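Local coordinates for protein serine racemase (Enterococcus faecalis, PDB 4ECL) that belongs to the alanine racemase-like enzymes, with an N-terminal TIM-barrel-type domain followed by a C-terminal domain, at residues S166-E169 / N170-A173; V172-T175 / N176-I179. One frame throughout, in Å; residues are numbered along the deposited sequence.

Contact 1. Residues S166-E169 / N170-A173; sequences SLEE and NDVA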
loop_
_atom_site.group_PDB
_atom_site.type_symbol
_atom_site.label_atom_id
_atom_site.label_comp_id
_atom_site.label_asym_id
_atom_site.label_seq_id
_atom_site.Cartn_x
_atom_site.Cartn_y
_atom_site.Cartn_z
ATOM N N SER A 166 -12.628 23.840 -0.074
ATOM C CA SER A 166 -12.241 24.909 -0.989
ATOM C C SER A 166 -13.093 26.156 -0.817
ATOM O O SER A 166 -14.325 26.089 -0.804
ATOM C CB SER A 166 -12.308 24.436 -2.441
ATOM O OG SER A 166 -12.209 25.544 -3.320
ATOM N N LEU A 167 -12.431 27.298 -0.687
ATOM C CA LEU A 167 -13.146 28.550 -0.510
ATOM C C LEU A 167 -13.192 29.357 -1.803
ATOM O O LEU A 167 -13.360 30.572 -1.777
ATOM C CB LEU A 167 -12.553 29.356 0.651
ATOM C CG LEU A 167 -12.749 28.671 2.009
ATOM C CD1 LEU A 167 -12.161 29.497 3.128
ATOM C CD2 LEU A 167 -14.229 28.386 2.270
ATOM N N GLU A 168 -13.044 28.671 -2.934
ATOM C CA GLU A 168 -13.231 29.319 -4.224
ATOM C C GLU A 168 -14.722 29.503 -4.487
ATOM O O GLU A 168 -15.543 28.707 -4.022
ATOM C CB GLU A 168 -12.572 28.532 -5.361
ATOM C CG GLU A 168 -11.044 28.561 -5.332
ATOM C CD GLU A 168 -10.464 29.967 -5.149
ATOM O OE1 GLU A 168 -10.890 30.901 -5.867
ATOM O OE2 GLU A 168 -9.577 30.137 -4.280
ATOM N N GLU A 169 -15.046 30.567 -5.221
ATOM C CA GLU A 169 -16.420 30.959 -5.534
ATOM C C GLU A 169 -17.306 29.789 -5.976
ATOM O O GLU A 169 -18.276 29.451 -5.297
ATOM C CB GLU A 169 -16.402 32.046 -6.612
ATOM C CG GLU A 169 -17.613 32.967 -6.626
ATOM C CD GLU A 169 -17.395 34.192 -7.504
ATOM O OE1 GLU A 169 -16.493 34.148 -8.373
ATOM O OE2 GLU A 169 -18.115 35.199 -7.319
ATOM N N ASN A 170 -16.960 29.172 -7.102
ATOM C CA ASN A 170 -17.743 28.066 -7.646
ATOM C C ASN A 170 -17.944 26.938 -6.638
ATOM O O ASN A 170 -19.033 26.365 -6.538
ATOM C CB ASN A 170 -17.086 27.506 -8.914
ATOM C CG ASN A 170 -17.078 28.504 -10.064
ATOM O OD1 ASN A 170 -17.933 29.391 -10.146
ATOM N ND2 ASN A 170 -16.110 28.358 -10.966
ATOM N N ASP A 171 -16.885 26.631 -5.892
ATOM C CA ASP A 171 -16.899 25.516 -4.950
ATOM C C ASP A 171 -17.814 25.779 -3.764
ATOM O O ASP A 171 -18.563 24.901 -3.337
ATOM C CB ASP A 171 -15.477 25.212 -4.466
ATOM C CG ASP A 171 -14.631 24.553 -5.538
ATOM O OD1 ASP A 171 -15.173 23.713 -6.286
ATOM O OD2 ASP A 171 -13.430 24.876 -5.640
ATOM N N VAL A 172 -17.736 26.992 -3.227
ATOM C CA VAL A 172 -18.591 27.391 -2.124
ATOM C C VAL A 172 -20.054 27.315 -2.563
ATOM O O VAL A 172 -20.916 26.844 -1.818
ATOM C CB VAL A 172 -18.215 28.804 -1.609
ATOM C CG1 VAL A 172 -19.395 29.481 -0.930
ATOM C CG2 VAL A 172 -17.009 28.724 -0.646
ATOM N N ALA A 173 -20.318 27.744 -3.792
ATOM C CA ALA A 173 -21.670 27.723 -4.347
ATOM C C ALA A 173 -22.218 26.294 -4.446
ATOM O O ALA A 173 -23.368 26.027 -4.087
ATOM C CB ALA A 173 -21.679 28.386 -5.707
#
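The hydroxyl of S166 works in two directions at once where the chain enters helix 169-191: OG donates to D171 OD2 at 2.7 Å and accepts from the backbone N of E168 at 3.3 Å. The second bond, nearly straight with an N-H...O angle of 167°, closes an ST turn just ahead of the helix, whose N-cap position is E168. D171 is the buried member of the pair. Its OD2 meets the hydroxyl on the anti side, 29° out of the carboxylate plane, and the same oxygen forms a salt bridge with R267 of the second subunit. Two donors therefore grip one oxygen, and through it the loop after strand 152-158 is tied to the dimer partner. With its OG anti to the backbone N (chi1 168°), S166 points the hydroxyl at the first turn of the helix. There the regular bonding begins: V172 N reaches E168 O at 2.9 Å, and A173 N reaches E169 O at 3.1 Å. On the apolar flank the side chains of L167 and V172 cross at a slant. Their nearest carbons, L167 CD2 and V172 CG2, lie 4.0 Å apart.

Contact 2. Residues V172-T175 / N176-I179; sequences VAFT and NKQI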
loop_
_atom_site.group_PDB
_atom_site.type_symbol
_atom_site.label_atom_id
_atom_site.label_comp_id
_atom_site.label_asym_id
_atom_site.label_seq_id
_atom_site.Cartn_x
_atom_site.Cartn_y
_atom_site.Cartn_z
ATOM N N VAL A 172 -17.736 26.992 -3.227
ATOM C CA VAL A 172 -18.591 27.391 -2.124
ATOM C C VAL A 172 -20.054 27.315 -2.563
ATOM O O VAL A 172 -20.916 26.844 -1.818
ATOM C CB VAL A 172 -18.215 28.804 -1.609
ATOM C CG1 VAL A 172 -19.395 29.481 -0.930
ATOM C CG2 VAL A 172 -17.009 28.724 -0.646
ATOM N N ALA A 173 -20.318 27.744 -3.792
ATOM C CA ALA A 173 -21.670 27.723 -4.347
ATOM C C ALA A 173 -22.218 26.294 -4.446
ATOM O O ALA A 173 -23.368 26.027 -4.087
ATOM C CB ALA A 173 -21.679 28.386 -5.707
ATOM N N PHE A 174 -21.381 25.373 -4.914
ATOM C CA PHE A 174 -21.786 23.982 -5.027
ATOM C C PHE A 174 -22.050 23.397 -3.647
ATOM O O PHE A 174 -22.986 22.632 -3.456
ATOM C CB PHE A 174 -20.718 23.162 -5.749
ATOM C CG PHE A 174 -21.184 21.794 -6.172
ATOM C CD1 PHE A 174 -21.806 21.610 -7.393
ATOM C CD2 PHE A 174 -21.002 20.695 -5.350
ATOM C CE1 PHE A 174 -22.228 20.357 -7.793
ATOM C CE2 PHE A 174 -21.422 19.437 -5.743
ATOM C CZ PHE A 174 -22.037 19.268 -6.967
ATOM N N THR A 175 -21.224 23.766 -2.678
ATOM C CA THR A 175 -21.387 23.253 -1.328
ATOM C C THR A 175 -22.690 23.768 -0.717
ATOM O O THR A 175 -23.412 23.041 -0.031
ATOM C CB THR A 175 -20.202 23.661 -0.448
ATOM O OG1 THR A 175 -18.983 23.386 -1.144
ATOM C CG2 THR A 175 -20.223 22.891 0.853
ATOM N N ASN A 176 -22.991 25.032 -0.972
ATOM C CA ASN A 176 -24.210 25.607 -0.445
ATOM C C ASN A 176 -25.450 24.989 -1.089
ATOM O O ASN A 176 -26.484 24.816 -0.433
ATOM C CB ASN A 176 -24.195 27.128 -0.587
ATOM C CG ASN A 176 -23.349 27.792 0.470
ATOM O OD1 ASN A 176 -23.242 27.292 1.586
ATOM N ND2 ASN A 176 -22.735 28.917 0.125
ATOM N N LYS A 177 -25.358 24.635 -2.362
ATOM C CA LYS A 177 -26.523 24.010 -2.975
ATOM C C LYS A 177 -26.639 22.554 -2.520
ATOM O O LYS A 177 -27.740 22.027 -2.434
ATOM C CB LYS A 177 -26.556 24.166 -4.502
ATOM C CG LYS A 177 -25.401 23.535 -5.251
ATOM C CD LYS A 177 -25.501 23.781 -6.766
ATOM C CE LYS A 177 -24.612 24.945 -7.222
ATOM N NZ LYS A 177 -24.275 24.875 -8.677
ATOM N N GLN A 178 -25.514 21.914 -2.193
ATOM C CA GLN A 178 -25.577 20.558 -1.647
ATOM C C GLN A 178 -26.317 20.569 -0.323
ATOM O O GLN A 178 -27.165 19.720 -0.055
ATOM C CB GLN A 178 -24.181 19.963 -1.437
ATOM C CG GLN A 178 -23.515 19.491 -2.705
ATOM C CD GLN A 178 -22.392 18.513 -2.432
ATOM O OE1 GLN A 178 -21.218 18.847 -2.562
ATOM N NE2 GLN A 178 -22.753 17.291 -2.052
ATOM N N ILE A 179 -25.982 21.544 0.507
ATOM C CA ILE A 179 -26.617 21.699 1.808
ATOM C C ILE A 179 -28.102 22.047 1.661
ATOM O O ILE A 179 -28.965 21.464 2.334
ATOM C CB ILE A 179 -25.875 22.760 2.621
ATOM C CG1 ILE A 179 -24.423 22.288 2.852
ATOM C CG2 ILE A 179 -26.611 23.062 3.923
ATOM C CD1 ILE A 179 -23.492 23.389 3.289
HETATM O O HOH W 1 -19.352 20.583 -1.900
#
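F174 and Q178, one helical turn apart, make the close side of this contact. Q178 OE1 sits at the edge of the F174 ring, near its plane and 3.2 Å from CE2, with the amide and ring planes 64° apart. F174 has its CG anti to the backbone N (chi1 -167°), which brings the ring to this amide; Y265 of the second subunit stacks on the ring. A water donates to Q178 OE1 at 2.6 Å and to T175 OG1 at 2.9 Å, and lies in the ring plane at the F174 edge. T175 OG1 also bonds D171 O. Since C162 N also bonds OE1, while T128 OG1 and H160 O take NE2, the amide is fixed at both ends. The whole lies on helix 169-191 of the beta-alpha-beta unit that joins strands 152-158 and 198-200, and i to i+4 bonds such as Q178 N to F174 O (2.9 Å) carry the backbone. The exposed flank is looser at its side-chain ends. N176 lies alongside V172, pointing the same way, its ND2 3.5 Å from V172 CG1. K177 CG (chi1 62°) is still held close, 3.1 Å from F174 O, but K177 NZ stays 4.3 Å from F174 CD1.

In the fold
Contacts 1 and 2 overlap at the start of helix 169-191, sharing V172 and A173, with their centres about 8 Å apart. Contact 1 joins the incoming loop to the first turn and is mainly a surface contact, its one buried residue being D171; contact 2 lies wholly within the helix and is partly buried, through T175 and Q178. Their chemistry differs accordingly: charge and hydroxyl pairing at the helix start, an amide, an aromatic edge and a bound water farther along. A hydrogen bond from T175 OG1 to D171 O connects the two. Both also face Y265 of the second subunit, by packing in contact 1 and by ring stacking in contact 2.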